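Local coordinates for protein putative glutathione S-transferase (Corynebacterium glutamicum, PDB 3M1G) that probably acts as a glutathione transferase of the ECM4-like, omega-related branch of the family, at residues Phe168-Ala173 with Thr343-Ile348; Thr232-Met237 with Gly335-Glu340. One frame throughout, in Å; residues are numbered along the deposited sequence. Where two conformers were deposited one is given.

Interaction 1 of 2, residues Phe168-Ala173 with Thr343-Ile348; sequences FHREGA and TLPGPI
Arg170 reaches over to Thr343-Ile348 and meets three successive residues, Thr343, Leu344 and Pro345. CB starts the side chain toward that segment, and CG, anti to the backbone N (chi1 177°), comes near Thr343 OG1. CD passes beside the Leu344 carbonyl, and a bend at chi3 (65°) then turns the guanidinium side-on to Thr343. NE gives a hydrogen bond to Thr343 OG1 at 2.9 Å, nearly in the guanidinium plane, while NH2 bonds to Thr343 O at 2.8 Å from above that carbonyl's plane. NH1 ends 3.6 Å from Pro345 CA and shares a water with Gly346 N. The Leu344-Pro345 peptide lies over one face of the guanidinium; Ala173 CB lies over the opposite one. Thr343 OG1 accepts from NE and donates its own hydrogen bond to Glu171 O (2.8 Å). Thr343 N bonds to Gly172 O, also 2.8 Å, so the threonine grips the type II beta turn Arg170-Ala173 by backbone and hydroxyl together. Gly172, at positive phi, brings its backbone close against Thr343. In the fold, the turn lies between helices 154-163 and 182-197. The end of helix 71-83 braces both segments: Leu82 O takes a second bond from Arg170 NH2, and Arg81 NH2 reaches Gly346 O, tying the C-terminal tail to the thioredoxin-like domain.

Interaction 2 of 2, residues Thr232-Met237 with Gly335-Glu340; sequences TRRYLM and GSPFAE
Tyr235 sets its hydroxyl against the Pro337 ring, with OH 3.4 Å from both CG and CD of the proline. The approach is plain van der Waals packing, since the proline nitrogen, 3.3 Å from OH, has no hydrogen to share. One ring edge of Tyr235 meets the backbone before the proline: CE2 lies 3.5 Å from Ser336 O, near the ring plane. Beside it, Arg234 extends toward Gly335 and Ser336, and a kink at chi2 (139°) swings its guanidinium across to the tail. There Ser336 CA lies over one guanidinium face. NH1 comes within 3.3 Å of Gly335 O, at too poor an angle for a hydrogen bond, and NH2 is 4.0 Å from Pro337 CD. Arg234 CG also rests over one face of the Tyr235 ring, 3.5 Å above its plane, so the two side chains pack together before they meet the tail.

Partners farther out fix this pair. Asp282 of helix 274-284 forms a salt bridge with Arg234 NE through OD2 and a weak hydrogen bond with Tyr235 OH through OD1. On the tail side, Ser336 OG bonds to Phe338 O at 2.7 Å, spanning Pro337. His240 ND1 bonds to Ser336 O, and backbone hydrogen bonds join Ser336 to Asp239 and Pro337 to Ile241.

No hydrogen bond links 232-237 directly to 335-340. Between the two segments themselves the contact is packing; the polar tie from Arg234 to the tail falls one residue earlier, where NH1 bonds to Gly334 O. The charge of the buried arginine is probably balanced by Asp282, and that pairing probably holds both side chains in place against the tail.

How the interactions relate
Both interactions hold the same long tail after helix 295-305 to the helical C-terminal domain, but at different loops: interaction 1 at the one between helices 154-163 and 182-197, interaction 2 at the one between helices 209-229 and 243-253. Their centres are 19 Å apart, yet they touch where Leu344 CD2 packs on Phe338 CE2 at 3.7 Å. Interaction 1 lies at the surface and is polar, with four direct hydrogen bonds and a bridging water. Interaction 2 is partly buried and relies on packing, its arginine paired by salt bridge with Asp282 of helix 274-284, with no hydrogen bond between the two segments. Both lie away from the predicted active-site residues.

Interaction 1 of 2, residues Phe168-Ala173 with Thr343-Ile348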
# COMPACT_ATOMS: atom_id res chain seq x y z
N PHE A 168 16.72 -29.41 27.03
CA PHE A 168 16.57 -29.97 25.69
C PHE A 168 17.03 -28.99 24.59
O PHE A 168 16.99 -29.35 23.42
CB PHE A 168 15.12 -30.34 25.41
CG PHE A 168 14.57 -31.42 26.33
CD1 PHE A 168 14.14 -31.12 27.59
CD2 PHE A 168 14.52 -32.73 25.91
CE1 PHE A 168 13.68 -32.13 28.46
CE2 PHE A 168 14.03 -33.73 26.74
CZ PHE A 168 13.63 -33.43 28.01
N HIS A 169 17.41 -27.76 24.94
CA HIS A 169 17.93 -26.85 23.94
C HIS A 169 19.19 -27.40 23.32
O HIS A 169 19.96 -28.12 23.96
CB HIS A 169 18.34 -25.50 24.56
CG HIS A 169 17.21 -24.72 25.15
ND1 HIS A 169 17.42 -23.56 25.86
CD2 HIS A 169 15.87 -24.92 25.15
CE1 HIS A 169 16.26 -23.07 26.26
NE2 HIS A 169 15.30 -23.88 25.85
N ARG A 170 19.45 -26.97 22.09
CA ARG A 170 20.76 -27.15 21.45
C ARG A 170 21.84 -26.57 22.36
O ARG A 170 21.67 -25.50 22.93
CB ARG A 170 20.77 -26.42 20.07
CG ARG A 170 22.12 -26.45 19.32
CD ARG A 170 22.16 -25.56 18.04
NE ARG A 170 22.03 -24.13 18.33
CZ ARG A 170 20.89 -23.44 18.30
NH1 ARG A 170 19.74 -24.03 17.98
NH2 ARG A 170 20.90 -22.16 18.62
N GLU A 171 22.97 -27.27 22.50
CA GLU A 171 24.07 -26.74 23.30
C GLU A 171 24.53 -25.41 22.67
O GLU A 171 24.75 -25.31 21.46
CB GLU A 171 25.22 -27.77 23.39
CG GLU A 171 26.28 -27.45 24.48
CD GLU A 171 27.61 -28.18 24.26
OE1 GLU A 171 27.59 -29.40 24.01
OE2 GLU A 171 28.68 -27.53 24.33
N GLY A 172 24.64 -24.37 23.50
CA GLY A 172 25.01 -23.04 23.03
C GLY A 172 23.82 -22.20 22.52
O GLY A 172 24.03 -21.13 21.97
N ALA A 173 22.59 -22.68 22.71
CA ALA A 173 21.37 -21.94 22.28
C ALA A 173 21.29 -20.55 22.94
O ALA A 173 21.76 -20.40 24.01
CB ALA A 173 20.09 -22.75 22.62
N THR A 343 25.57 -20.75 19.63
CA THR A 343 25.60 -21.52 18.39
C THR A 343 24.35 -21.23 17.54
O THR A 343 23.31 -20.86 18.06
CB THR A 343 25.63 -23.01 18.69
OG1 THR A 343 24.54 -23.30 19.56
CG2 THR A 343 27.06 -23.44 19.36
N LEU A 344 24.48 -21.41 16.24
CA LEU A 344 23.40 -21.18 15.27
C LEU A 344 22.57 -22.46 15.09
O LEU A 344 23.07 -23.54 15.34
CB LEU A 344 24.00 -20.74 13.93
CG LEU A 344 24.82 -19.43 13.95
CD1 LEU A 344 25.28 -18.98 12.53
CD2 LEU A 344 24.01 -18.30 14.58
N PRO A 345 21.30 -22.34 14.70
CA PRO A 345 20.49 -23.53 14.47
C PRO A 345 21.09 -24.44 13.42
O PRO A 345 21.72 -23.96 12.51
CB PRO A 345 19.17 -22.96 13.96
CG PRO A 345 19.10 -21.60 14.62
CD PRO A 345 20.51 -21.10 14.57
N GLY A 346 20.91 -25.75 13.55
CA GLY A 346 21.34 -26.69 12.52
C GLY A 346 20.38 -26.70 11.36
O GLY A 346 19.36 -26.00 11.39
N PRO A 347 20.67 -27.51 10.33
CA PRO A 347 19.85 -27.55 9.12
C PRO A 347 18.35 -27.76 9.42
O PRO A 347 18.01 -28.58 10.28
CB PRO A 347 20.43 -28.74 8.34
CG PRO A 347 21.88 -28.90 8.89
CD PRO A 347 21.72 -28.55 10.34
N ILE A 348 17.48 -27.03 8.74
CA ILE A 348 16.03 -27.11 9.04
C ILE A 348 15.52 -28.53 8.70
O ILE A 348 15.94 -29.12 7.73
CB ILE A 348 15.28 -25.98 8.27
CG1 ILE A 348 13.93 -25.67 8.93
CG2 ILE A 348 15.14 -26.33 6.77
CD1 ILE A 348 13.42 -24.25 8.67
O HOH W 1 19.45 -26.50 16.28

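Interaction 2 of 2, residues Thr232-Met237 with Gly335-Glu340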
# COMPACT_ATOMS: atom_id res chain seq x y z
N THR A 232 18.13 4.06 18.77
CA THR A 232 19.31 4.00 19.64
C THR A 232 19.66 2.60 20.18
O THR A 232 20.62 2.46 20.90
CB THR A 232 19.16 4.94 20.83
OG1 THR A 232 18.02 4.55 21.61
CG2 THR A 232 19.03 6.44 20.37
N ARG A 233 18.87 1.59 19.84
CA ARG A 233 19.07 0.22 20.30
C ARG A 233 19.04 -0.64 19.04
O ARG A 233 18.18 -0.43 18.17
CB ARG A 233 17.89 -0.20 21.17
CG ARG A 233 17.71 0.56 22.49
CD ARG A 233 16.35 0.23 23.10
NE ARG A 233 16.11 0.96 24.35
CZ ARG A 233 15.79 2.24 24.41
NH1 ARG A 233 15.65 3.00 23.31
NH2 ARG A 233 15.58 2.78 25.58
N ARG A 234 19.92 -1.64 18.95
CA ARG A 234 19.87 -2.50 17.78
C ARG A 234 18.56 -3.31 17.68
O ARG A 234 17.93 -3.37 16.61
CB ARG A 234 21.08 -3.44 17.73
CG ARG A 234 21.01 -4.31 16.51
CD ARG A 234 22.25 -4.50 15.85
NE ARG A 234 22.17 -5.44 14.73
CZ ARG A 234 23.25 -6.05 14.26
NH1 ARG A 234 24.44 -5.84 14.84
NH2 ARG A 234 23.17 -6.91 13.27
N TYR A 235 18.16 -3.92 18.79
CA TYR A 235 16.91 -4.68 18.89
C TYR A 235 16.10 -4.06 20.03
O TYR A 235 16.57 -3.15 20.69
CB TYR A 235 17.22 -6.15 19.15
CG TYR A 235 18.15 -6.76 18.12
CD1 TYR A 235 17.73 -7.01 16.82
CD2 TYR A 235 19.47 -7.04 18.43
CE1 TYR A 235 18.58 -7.55 15.86
CE2 TYR A 235 20.34 -7.58 17.49
CZ TYR A 235 19.89 -7.85 16.22
OH TYR A 235 20.74 -8.37 15.30
N LEU A 236 14.90 -4.57 20.28
CA LEU A 236 13.97 -3.90 21.22
C LEU A 236 14.55 -3.71 22.61
O LEU A 236 14.28 -2.69 23.25
CB LEU A 236 12.66 -4.64 21.34
CG LEU A 236 11.74 -4.49 20.11
CD1 LEU A 236 10.61 -5.51 20.20
CD2 LEU A 236 11.22 -3.03 19.98
N MSE A 237 15.30 -4.72 23.09
CA MSE A 237 15.88 -4.69 24.41
C MSE A 237 17.41 -4.54 24.38
O MSE A 237 18.10 -5.00 25.29
CB MSE A 237 15.51 -5.96 25.18
CG MSE A 237 14.02 -6.29 25.19
SE MSE A 237 12.91 -4.83 25.88
CE MSE A 237 13.67 -4.68 27.57
N GLY A 335 26.32 -4.36 18.87
CA GLY A 335 25.59 -5.56 19.21
C GLY A 335 25.67 -6.62 18.12
O GLY A 335 26.53 -6.56 17.26
N SER A 336 24.77 -7.60 18.19
CA SER A 336 24.80 -8.72 17.27
C SER A 336 23.57 -9.57 17.55
O SER A 336 23.04 -9.55 18.66
CB SER A 336 26.07 -9.56 17.45
OG SER A 336 26.16 -10.04 18.78
N PRO A 337 23.09 -10.32 16.56
CA PRO A 337 21.87 -11.07 16.84
C PRO A 337 21.91 -11.90 18.13
O PRO A 337 20.92 -11.91 18.90
CB PRO A 337 21.71 -11.96 15.59
CG PRO A 337 22.43 -11.22 14.49
CD PRO A 337 23.51 -10.41 15.14
N PHE A 338 23.03 -12.59 18.36
CA PHE A 338 23.22 -13.42 19.52
C PHE A 338 24.49 -13.06 20.32
O PHE A 338 25.43 -12.48 19.78
CB PHE A 338 23.30 -14.89 19.09
CG PHE A 338 22.19 -15.29 18.17
CD1 PHE A 338 20.90 -15.31 18.63
CD2 PHE A 338 22.46 -15.64 16.85
CE1 PHE A 338 19.84 -15.65 17.80
CE2 PHE A 338 21.41 -16.01 15.98
CZ PHE A 338 20.11 -16.01 16.45
N ALA A 339 24.50 -13.36 21.60
CA ALA A 339 25.70 -13.13 22.43
C ALA A 339 26.88 -13.97 21.91
O ALA A 339 26.70 -14.93 21.13
CB ALA A 339 25.41 -13.45 23.91
N GLU A 340 28.08 -13.57 22.29
CA GLU A 340 29.27 -14.31 21.90
C GLU A 340 29.20 -15.74 22.44
O GLU A 340 28.72 -15.99 23.52
CB GLU A 340 30.55 -13.59 22.33
CG GLU A 340 30.74 -12.29 21.59
CD GLU A 340 32.14 -11.79 21.64
OE1 GLU A 340 32.97 -12.41 22.35
OE2 GLU A 340 32.42 -10.78 20.96